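Local coordinates for uncharacterized protein (PDB 4FTD) that is of unknown function but joins a six-bladed beta-propeller to an immunoglobulin-like domain and may take part in carbohydrate metabolism, at residues Leu290-Asp295 / Tyr311-Ile316; Ile129-Ala134 / Thr156-Thr161; Val167-Leu170 / Ile175-Ile178; Asn258-Phe263 / Val323-Gly328. All coordinates share one frame; numbering follows the deposited sequence.

How the contacts relate
The four contacts fall into two pairs within the beta-propeller. Contacts 1 and 4 join the blade running from strand 250-253 to strand 281-291 to the blade running from strand 300-304 to strand 329-332; their centres lie 11 Å apart and they touch directly, Y311 CE1 reaching E325 CB at 3.5 Å and Y311 O meeting V323 N at 2.9 Å. Contact 1 is nested in the chain loop that contact 4 closes. Contacts 2 and 3 belong to the loops and the short helix around the blade running from strand 138-143 to strand 178-179, with centres 15 Å apart, and meet where Y130 CE1 packs on I175 CG2 at 3.7 Å. The centres of contacts 1 and 2 are about 30 Å apart.

Contact 1: Leu290-Asp295 / Tyr311-Ile316; sequences LPSKSD and YLWSGI
W313 turns the benzo half of its indole against the side chains of S292 and K293, and with this it links two neighbouring blades of the six-bladed beta-propeller. The segment 290-295 is the end of strand 281-291, the last strand of one four-stranded antiparallel blade, together with the turn that leaves it. W313 sits on strand 311-315, the second strand of the next blade. The backbones keep well apart at this point, with 9.9 Å between the CA atoms of S292 and W313, and the indole spans the gap. It can do so because its CG stands anti to the backbone N (chi1 173°), which sends the ring out toward segment 290-295. There CZ2 lies 3.5 Å from S292 OG, and CH2 lies 3.6 Å from K293 CD. Both partners approach the ring obliquely. The lysine brings its methylenes, not its charge: CG and CD lie by the ring, and the bends at chi2 and chi3 (-93°) carry the chain on to NZ and its salt bridge with E329. The pyrrole nitrogen NE1 is hydrogen-bonded within its own blade to T300 OG1, while F271, from the blade of S292, meets the indole at nearly a right angle. Further along, the two segments draw closer, to 6.7 Å between the CA atoms of D295 and I316. The carboxylate of D295 is held there by a salt bridge from OD1 to R317, while its carbonyl O faces I316 N at 4.1 Å.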
# COMPACT_ATOMS: atom_id res chain seq x y z
N LEU A 290 9.61 26.50 2.09
CA LEU A 290 8.14 26.46 2.11
C LEU A 290 7.63 26.50 3.52
O LEU A 290 8.22 25.88 4.37
CB LEU A 290 7.64 25.18 1.44
CG LEU A 290 8.17 24.91 0.03
CD1 LEU A 290 7.75 23.51 -0.43
CD2 LEU A 290 7.74 26.01 -0.95
N PRO A 291 6.49 27.15 3.77
CA PRO A 291 5.98 27.22 5.14
C PRO A 291 5.46 25.87 5.66
O PRO A 291 4.84 25.10 4.92
CB PRO A 291 4.84 28.25 5.01
CG PRO A 291 4.31 27.98 3.64
CD PRO A 291 5.55 27.77 2.81
N SER A 292 5.81 25.53 6.90
CA SER A 292 5.29 24.33 7.56
C SER A 292 4.55 24.81 8.81
O SER A 292 4.16 25.97 8.87
CB SER A 292 6.42 23.40 7.94
OG SER A 292 5.92 22.24 8.56
N LYS A 293 4.33 23.96 9.80
CA LYS A 293 3.67 24.46 11.05
C LYS A 293 4.13 23.54 12.16
O LYS A 293 4.44 22.38 11.89
CB LYS A 293 2.17 24.48 10.90
CG LYS A 293 1.49 23.12 10.79
CD LYS A 293 0.32 23.12 9.82
CE LYS A 293 -1.01 23.40 10.41
NZ LYS A 293 -2.04 23.27 9.31
N SER A 294 4.18 24.07 13.38
CA SER A 294 4.77 23.33 14.51
C SER A 294 4.11 21.97 14.72
O SER A 294 4.80 21.04 15.08
CB SER A 294 4.73 24.15 15.82
OG SER A 294 3.41 24.29 16.18
N ASP A 295 2.82 21.84 14.42
CA ASP A 295 2.10 20.57 14.55
C ASP A 295 2.60 19.45 13.62
O ASP A 295 2.27 18.30 13.86
CB ASP A 295 0.61 20.72 14.32
CG ASP A 295 -0.14 21.23 15.57
OD1 ASP A 295 0.30 21.02 16.72
OD2 ASP A 295 -1.21 21.83 15.38
N TYR A 311 0.58 16.66 -3.88
CA TYR A 311 1.33 15.89 -2.87
C TYR A 311 0.47 15.69 -1.64
O TYR A 311 -0.51 16.43 -1.44
CB TYR A 311 2.60 16.66 -2.44
CG TYR A 311 3.58 16.91 -3.57
CD1 TYR A 311 3.30 17.83 -4.60
CD2 TYR A 311 4.78 16.20 -3.64
CE1 TYR A 311 4.18 18.02 -5.65
CE2 TYR A 311 5.67 16.40 -4.68
CZ TYR A 311 5.37 17.30 -5.68
OH TYR A 311 6.25 17.46 -6.72
N LEU A 312 0.84 14.70 -0.82
CA LEU A 312 0.18 14.49 0.44
C LEU A 312 1.20 14.84 1.52
O LEU A 312 2.32 14.40 1.49
CB LEU A 312 -0.33 13.07 0.60
CG LEU A 312 -1.45 12.57 -0.30
CD1 LEU A 312 -1.78 11.15 0.16
CD2 LEU A 312 -2.67 13.49 -0.21
N TRP A 313 0.80 15.71 2.44
CA TRP A 313 1.61 16.10 3.57
C TRP A 313 0.94 15.60 4.83
O TRP A 313 -0.27 15.74 4.99
CB TRP A 313 1.69 17.61 3.61
CG TRP A 313 2.35 18.23 4.81
CD1 TRP A 313 3.41 17.73 5.53
CD2 TRP A 313 2.06 19.50 5.38
NE1 TRP A 313 3.76 18.59 6.53
CE2 TRP A 313 2.97 19.70 6.44
CE3 TRP A 313 1.11 20.50 5.11
CZ2 TRP A 313 2.96 20.84 7.24
CZ3 TRP A 313 1.10 21.65 5.91
CH2 TRP A 313 2.02 21.81 6.96
N SER A 314 1.71 14.97 5.70
CA SER A 314 1.26 14.66 7.03
C SER A 314 2.40 14.70 8.03
O SER A 314 3.61 14.75 7.66
CB SER A 314 0.50 13.32 7.10
OG SER A 314 1.39 12.21 7.16
N GLY A 315 1.99 14.72 9.30
CA GLY A 315 2.89 14.78 10.45
C GLY A 315 2.17 14.31 11.71
O GLY A 315 1.00 13.87 11.67
N ILE A 316 2.85 14.42 12.84
CA ILE A 316 2.35 13.90 14.10
C ILE A 316 0.99 14.47 14.45
O ILE A 316 0.09 13.72 14.81
CB ILE A 316 3.40 14.04 15.25
CG1 ILE A 316 4.69 13.26 14.90
CG2 ILE A 316 2.84 13.51 16.55
CD1 ILE A 316 4.52 11.77 14.59

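Contact 2: Ile129-Ala134 / Thr156-Thr161; sequences IYSDFA and TPNFHT
D132 and H160 mark the closest approach of the two backbones, their CA atoms 7.6 Å apart. Segment 129-134 makes a short 3-10 turn over residues 131-133, with A134 N bonded to S131 O; segment 156-161 is an irregular loop with a cis peptide before P157. Polar side chains fill the space between. D132 CG lies anti to the carbonyl carbon (chi1 -63°), which carries the carboxylate to N158 and H160. H160 ND1 donates to D132 OD2 at 2.7 Å, nearly straight at 167°, in the plane of the ring and into the syn lone pair of the oxygen. The carboxylate stands almost perpendicular to the imidazole. Its other oxygen, OD1, accepts from N158 ND2 at 2.6 Å; the acceptor lies in the amide plane, but the amide arrives from above the carboxylate plane. N158 ND2 also reaches S131 OG at 3.1 Å, a more bent bond tilted from the amide plane. Within the loop, N158 CB rests over the centre of the imidazole, 3.6 Å above it. An alanine in place of D132 would probably leave H160 ND1 without its acceptor and N158 with its bent bond to S131, the imidazole being freer to turn. This His-carboxylate pair ties the loop leading into strand 138-143 to the loop between strands 147-152 and 163-166. D132 packs on S152 and H163 of those last two strands, its carbonyl O bonds T138 OG1 on the first, and the H163 ring meets that of H160 edge-to-face.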
# COMPACT_ATOMS: atom_id res chain seq x y z
N ILE A 129 12.56 -7.98 15.82
CA ILE A 129 13.07 -6.63 15.49
C ILE A 129 14.47 -6.66 14.87
O ILE A 129 15.36 -7.26 15.43
CB ILE A 129 13.06 -5.69 16.74
CG1 ILE A 129 13.41 -4.24 16.34
CG2 ILE A 129 13.95 -6.25 17.87
CD1 ILE A 129 13.30 -3.23 17.46
N TYR A 130 14.66 -6.08 13.68
CA TYR A 130 15.98 -6.00 13.05
C TYR A 130 16.94 -5.29 14.03
O TYR A 130 16.61 -4.21 14.52
CB TYR A 130 15.92 -5.28 11.69
CG TYR A 130 17.22 -5.36 10.98
CD1 TYR A 130 17.65 -6.55 10.44
CD2 TYR A 130 18.05 -4.23 10.86
CE1 TYR A 130 18.88 -6.64 9.81
CE2 TYR A 130 19.31 -4.34 10.26
CZ TYR A 130 19.69 -5.52 9.71
OH TYR A 130 20.90 -5.61 9.12
N SER A 131 18.08 -5.90 14.35
CA SER A 131 18.91 -5.48 15.51
C SER A 131 19.33 -4.01 15.44
O SER A 131 19.29 -3.30 16.44
CB SER A 131 20.16 -6.39 15.68
OG SER A 131 20.93 -6.28 14.49
N ASP A 132 19.69 -3.53 14.25
CA ASP A 132 20.04 -2.07 14.09
C ASP A 132 18.92 -1.11 14.38
O ASP A 132 19.14 0.00 14.85
CB ASP A 132 20.66 -1.80 12.75
CG ASP A 132 21.96 -2.54 12.56
OD1 ASP A 132 22.74 -2.69 13.52
OD2 ASP A 132 22.20 -2.98 11.44
N PHE A 133 17.70 -1.58 14.17
CA PHE A 133 16.51 -0.84 14.55
C PHE A 133 16.09 -0.90 16.01
O PHE A 133 15.04 -0.38 16.33
CB PHE A 133 15.30 -1.24 13.65
CG PHE A 133 15.31 -0.55 12.35
CD1 PHE A 133 15.02 0.78 12.30
CD2 PHE A 133 15.58 -1.23 11.18
CE1 PHE A 133 15.03 1.46 11.13
CE2 PHE A 133 15.60 -0.57 9.98
CZ PHE A 133 15.32 0.79 9.95
N ALA A 134 16.87 -1.52 16.87
CA ALA A 134 16.58 -1.54 18.27
C ALA A 134 17.10 -0.29 18.95
O ALA A 134 16.81 -0.10 20.09
CB ALA A 134 17.14 -2.78 18.93
N THR A 156 27.48 0.45 19.40
CA THR A 156 27.65 -0.82 20.08
C THR A 156 26.36 -1.65 19.99
O THR A 156 25.28 -1.07 19.94
CB THR A 156 28.08 -0.64 21.54
OG1 THR A 156 28.44 -1.92 22.05
CG2 THR A 156 26.91 0.01 22.40
N PRO A 157 26.45 -2.99 19.83
CA PRO A 157 27.65 -3.82 19.64
C PRO A 157 27.94 -4.20 18.17
O PRO A 157 28.99 -4.78 17.92
CB PRO A 157 27.26 -5.09 20.43
CG PRO A 157 25.79 -5.27 20.07
CD PRO A 157 25.25 -3.85 19.85
N ASN A 158 27.07 -3.82 17.22
CA ASN A 158 27.18 -4.19 15.80
C ASN A 158 28.21 -3.31 15.03
O ASN A 158 28.94 -3.79 14.14
CB ASN A 158 25.82 -4.00 15.06
CG ASN A 158 24.67 -4.89 15.59
OD1 ASN A 158 24.91 -5.84 16.29
ND2 ASN A 158 23.40 -4.58 15.19
N PHE A 159 28.23 -2.01 15.32
CA PHE A 159 29.00 -1.05 14.53
C PHE A 159 28.77 -1.23 13.02
O PHE A 159 29.73 -1.26 12.22
CB PHE A 159 30.49 -1.08 14.94
CG PHE A 159 30.71 -0.67 16.37
CD1 PHE A 159 30.74 0.67 16.72
CD2 PHE A 159 30.79 -1.63 17.39
CE1 PHE A 159 30.89 1.07 18.04
CE2 PHE A 159 31.00 -1.24 18.70
CZ PHE A 159 31.05 0.10 19.04
N HIS A 160 27.49 -1.27 12.66
CA HIS A 160 27.06 -1.35 11.23
C HIS A 160 26.94 0.04 10.62
O HIS A 160 26.34 0.92 11.22
CB HIS A 160 25.68 -2.05 11.06
CG HIS A 160 25.71 -3.53 11.32
ND1 HIS A 160 24.56 -4.28 11.53
CD2 HIS A 160 26.74 -4.40 11.41
CE1 HIS A 160 24.90 -5.54 11.74
NE2 HIS A 160 26.21 -5.64 11.68
N THR A 161 27.55 0.21 9.46
CA THR A 161 27.35 1.41 8.60
C THR A 161 26.18 1.06 7.64
O THR A 161 25.66 -0.06 7.64
CB THR A 161 28.67 1.78 7.92
OG1 THR A 161 29.14 0.64 7.23
CG2 THR A 161 29.77 2.25 8.96

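Contact 3: Val167-Leu170 / Ile175-Ile178; sequences VSDL and IKPI
D169 OD2 lies 3.7 Å from K176 CD and close to CB, the two side chains crossing at about a right angle. The lysine chain stays extended to CD and then bends at chi3 (77°), leaving NZ 4.8 Å from OD2, where a weak electrostatic attraction is likely, though the charged atoms are not in contact. A water bridges the segments: it donates to D169 OD2 at 2.8 Å and to K176 O at 2.7 Å, connecting a carboxylate on the helix to a backbone carbonyl of the returning loop. Beside this polar pair, L170 CD2 packs on I175 CG1 at 4.2 Å. The second shell settles where these groups sit. D169 OD1 forms a salt bridge with R172 as the chain leaves the helix, so each carboxylate oxygen has its own partner. L170 also leans on L165 of the preceding strand, and P177 on the aromatic residue Y130. Further out, backbone hydrogen bonds join V167 to E146 and I178 to L164. Strand 163-166 thus runs straight into the short helix 167-171, and the chain turns back through residues 175-177 to enter strand 178-179, antiparallel to it. This is a short helical connection between the third and fourth strands of a four-stranded antiparallel beta-propeller blade.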
# COMPACT_ATOMS: atom_id res chain seq x y z
N VAL A 167 16.15 -8.84 -0.45
CA VAL A 167 14.82 -9.34 -0.09
C VAL A 167 14.71 -10.88 -0.24
O VAL A 167 14.14 -11.53 0.64
CB VAL A 167 13.71 -8.61 -0.85
CG1 VAL A 167 12.37 -9.30 -0.60
CG2 VAL A 167 13.69 -7.15 -0.40
N SER A 168 15.30 -11.45 -1.27
CA SER A 168 15.27 -12.94 -1.42
C SER A 168 15.93 -13.63 -0.20
O SER A 168 15.46 -14.68 0.24
CB SER A 168 15.91 -13.39 -2.72
OG SER A 168 17.22 -12.89 -2.80
N ASP A 169 17.00 -13.04 0.35
CA ASP A 169 17.60 -13.55 1.60
C ASP A 169 16.68 -13.40 2.80
O ASP A 169 16.49 -14.35 3.55
CB ASP A 169 18.92 -12.86 1.90
CG ASP A 169 20.04 -13.27 0.96
OD1 ASP A 169 19.92 -14.32 0.30
OD2 ASP A 169 21.05 -12.54 0.89
N LEU A 170 16.13 -12.21 3.00
CA LEU A 170 15.19 -11.98 4.09
C LEU A 170 13.94 -12.89 4.07
O LEU A 170 13.44 -13.27 5.12
CB LEU A 170 14.70 -10.55 4.10
CG LEU A 170 15.72 -9.45 4.37
CD1 LEU A 170 15.09 -8.09 4.10
CD2 LEU A 170 16.31 -9.49 5.77
N ILE A 175 19.76 -12.91 7.29
CA ILE A 175 20.26 -11.53 7.40
C ILE A 175 21.73 -11.54 6.96
O ILE A 175 22.60 -12.08 7.65
CB ILE A 175 20.07 -11.02 8.84
CG1 ILE A 175 18.57 -10.80 9.09
CG2 ILE A 175 20.86 -9.74 9.08
CD1 ILE A 175 18.24 -10.32 10.49
N LYS A 176 21.97 -11.00 5.76
CA LYS A 176 23.29 -10.90 5.13
C LYS A 176 23.52 -9.46 4.60
O LYS A 176 23.27 -9.19 3.43
CB LYS A 176 23.38 -11.91 4.01
CG LYS A 176 23.16 -13.36 4.50
CD LYS A 176 23.08 -14.40 3.37
CE LYS A 176 24.44 -14.76 2.81
NZ LYS A 176 24.35 -15.91 1.86
N PRO A 177 24.02 -8.56 5.47
CA PRO A 177 24.27 -7.17 5.12
C PRO A 177 25.24 -6.96 4.00
O PRO A 177 26.31 -7.56 3.97
CB PRO A 177 24.80 -6.56 6.43
CG PRO A 177 24.19 -7.42 7.50
CD PRO A 177 24.22 -8.79 6.93
N ILE A 178 24.86 -6.13 3.05
CA ILE A 178 25.72 -5.75 1.97
C ILE A 178 26.06 -4.31 2.34
O ILE A 178 25.21 -3.41 2.19
CB ILE A 178 24.97 -5.84 0.62
CG1 ILE A 178 24.47 -7.28 0.34
CG2 ILE A 178 25.86 -5.35 -0.51
CD1 ILE A 178 23.21 -7.30 -0.52
O HOH W 1 21.10 -9.96 2.03

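Contact 4: Asn258-Phe263 / Val323-Gly328; sequences NGFIFF and VDESLG
The F260 ring and the carboxylate of E325 stand almost perpendicular, their planes 89° apart, with OE1 3.4 Å from ring atom CE2 in an oblique approach. F262, two residues on, points the same way from its strand and has E325 O by its edge, 4.3 Å from CE2 and near the ring plane; the Y311 ring packs against F262 edge-to-face. E325 reaches F260 with CG tucked between the backbone N and the carbonyl carbon (chi1 77°) and the rest of the chain extended. Its OE2 forms a salt bridge with K273, and the same lysine makes a cation-pi contact with F260, so ring, ammonium and carboxylate gather in one cluster. A glutamine in place of E325 would probably leave K273 without its opposite charge beside the aromatic ring. The contact joins two blades of the beta-propeller: strand 259-264 is the second of its blade, and residues 324-328 are the hairpin loop between strands 318-323 and 329-332 of the next. The loop is a type I turn from D324 to L327 followed by a G1 bulge. L327 N bonds D324 O at 3.0 Å, D324 N bonds G328 O, and L327 holds a positive phi (66°). D324 OD1 accepts from S326 N at 2.9 Å, an Asx turn, and also from G328 N at 2.8 Å, the donors arriving from opposite faces of the carboxylate plane. At the end of the turn, the L327 side chain rests on F271 and V302.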
# COMPACT_ATOMS: atom_id res chain seq x y z
N ASN A 258 13.91 12.79 -11.97
CA ASN A 258 13.43 14.15 -11.77
C ASN A 258 12.44 14.25 -10.63
O ASN A 258 11.52 13.44 -10.54
CB ASN A 258 12.75 14.65 -13.02
CG ASN A 258 13.70 14.73 -14.19
OD1 ASN A 258 14.89 14.96 -14.01
ND2 ASN A 258 13.18 14.50 -15.38
N GLY A 259 12.61 15.29 -9.83
CA GLY A 259 11.64 15.61 -8.80
C GLY A 259 12.21 16.54 -7.74
O GLY A 259 12.99 17.45 -8.02
N PHE A 260 11.82 16.28 -6.50
CA PHE A 260 12.16 17.15 -5.36
C PHE A 260 12.40 16.29 -4.13
O PHE A 260 11.72 15.29 -3.94
CB PHE A 260 11.00 18.03 -5.01
CG PHE A 260 10.63 19.00 -6.07
CD1 PHE A 260 11.48 20.05 -6.37
CD2 PHE A 260 9.45 18.84 -6.82
CE1 PHE A 260 11.15 20.97 -7.39
CE2 PHE A 260 9.12 19.74 -7.83
CZ PHE A 260 9.97 20.80 -8.12
N ILE A 261 13.31 16.72 -3.28
CA ILE A 261 13.46 16.15 -1.97
C ILE A 261 12.97 17.25 -0.97
O ILE A 261 13.42 18.41 -1.00
CB ILE A 261 14.89 15.75 -1.67
CG1 ILE A 261 15.47 14.91 -2.82
CG2 ILE A 261 14.91 14.97 -0.32
CD1 ILE A 261 16.99 14.84 -2.90
N PHE A 262 12.07 16.87 -0.08
CA PHE A 262 11.57 17.78 0.93
C PHE A 262 12.24 17.45 2.27
O PHE A 262 12.15 16.30 2.73
CB PHE A 262 10.07 17.63 1.09
CG PHE A 262 9.27 18.09 -0.11
CD1 PHE A 262 8.92 17.20 -1.12
CD2 PHE A 262 8.78 19.38 -0.18
CE1 PHE A 262 8.15 17.60 -2.18
CE2 PHE A 262 8.05 19.81 -1.27
CZ PHE A 262 7.73 18.90 -2.27
N PHE A 263 12.78 18.47 2.92
CA PHE A 263 13.47 18.31 4.20
C PHE A 263 12.88 19.28 5.20
O PHE A 263 13.10 20.50 5.10
CB PHE A 263 14.93 18.60 4.08
CG PHE A 263 15.72 17.65 3.21
CD1 PHE A 263 16.05 16.38 3.63
CD2 PHE A 263 16.20 18.09 1.98
CE1 PHE A 263 16.89 15.58 2.86
CE2 PHE A 263 17.03 17.34 1.23
CZ PHE A 263 17.39 16.08 1.65
N VAL A 323 -1.89 18.88 -0.83
CA VAL A 323 -1.26 20.19 -1.03
C VAL A 323 -0.67 20.34 -2.43
O VAL A 323 -0.44 19.35 -3.10
CB VAL A 323 -0.13 20.41 0.02
CG1 VAL A 323 -0.70 20.30 1.45
CG2 VAL A 323 0.99 19.41 -0.17
N ASP A 324 -0.43 21.57 -2.87
CA ASP A 324 0.26 21.82 -4.15
C ASP A 324 1.77 21.71 -3.94
O ASP A 324 2.22 21.41 -2.83
CB ASP A 324 -0.17 23.19 -4.77
CG ASP A 324 0.18 24.38 -3.89
OD1 ASP A 324 1.21 24.35 -3.16
OD2 ASP A 324 -0.59 25.37 -3.95
N GLU A 325 2.59 21.92 -4.98
CA GLU A 325 4.06 21.73 -4.80
C GLU A 325 4.75 22.82 -3.94
O GLU A 325 5.93 22.72 -3.66
CB GLU A 325 4.80 21.47 -6.12
CG GLU A 325 5.06 22.67 -7.03
CD GLU A 325 6.13 22.35 -8.08
OE1 GLU A 325 6.14 21.23 -8.61
OE2 GLU A 325 6.96 23.23 -8.38
N SER A 326 4.00 23.85 -3.52
CA SER A 326 4.47 24.88 -2.57
C SER A 326 3.91 24.67 -1.18
O SER A 326 4.00 25.56 -0.34
CB SER A 326 4.04 26.27 -3.07
OG SER A 326 4.74 26.52 -4.26
N LEU A 327 3.32 23.50 -0.95
CA LEU A 327 2.68 23.14 0.30
C LEU A 327 1.42 23.97 0.61
O LEU A 327 0.99 24.03 1.76
CB LEU A 327 3.69 23.22 1.45
CG LEU A 327 3.82 21.93 2.24
CD1 LEU A 327 4.57 20.94 1.36
CD2 LEU A 327 4.56 22.21 3.53
N GLY A 328 0.83 24.60 -0.40
CA GLY A 328 -0.46 25.29 -0.22
C GLY A 328 -1.53 24.23 -0.00
O GLY A 328 -1.63 23.30 -0.80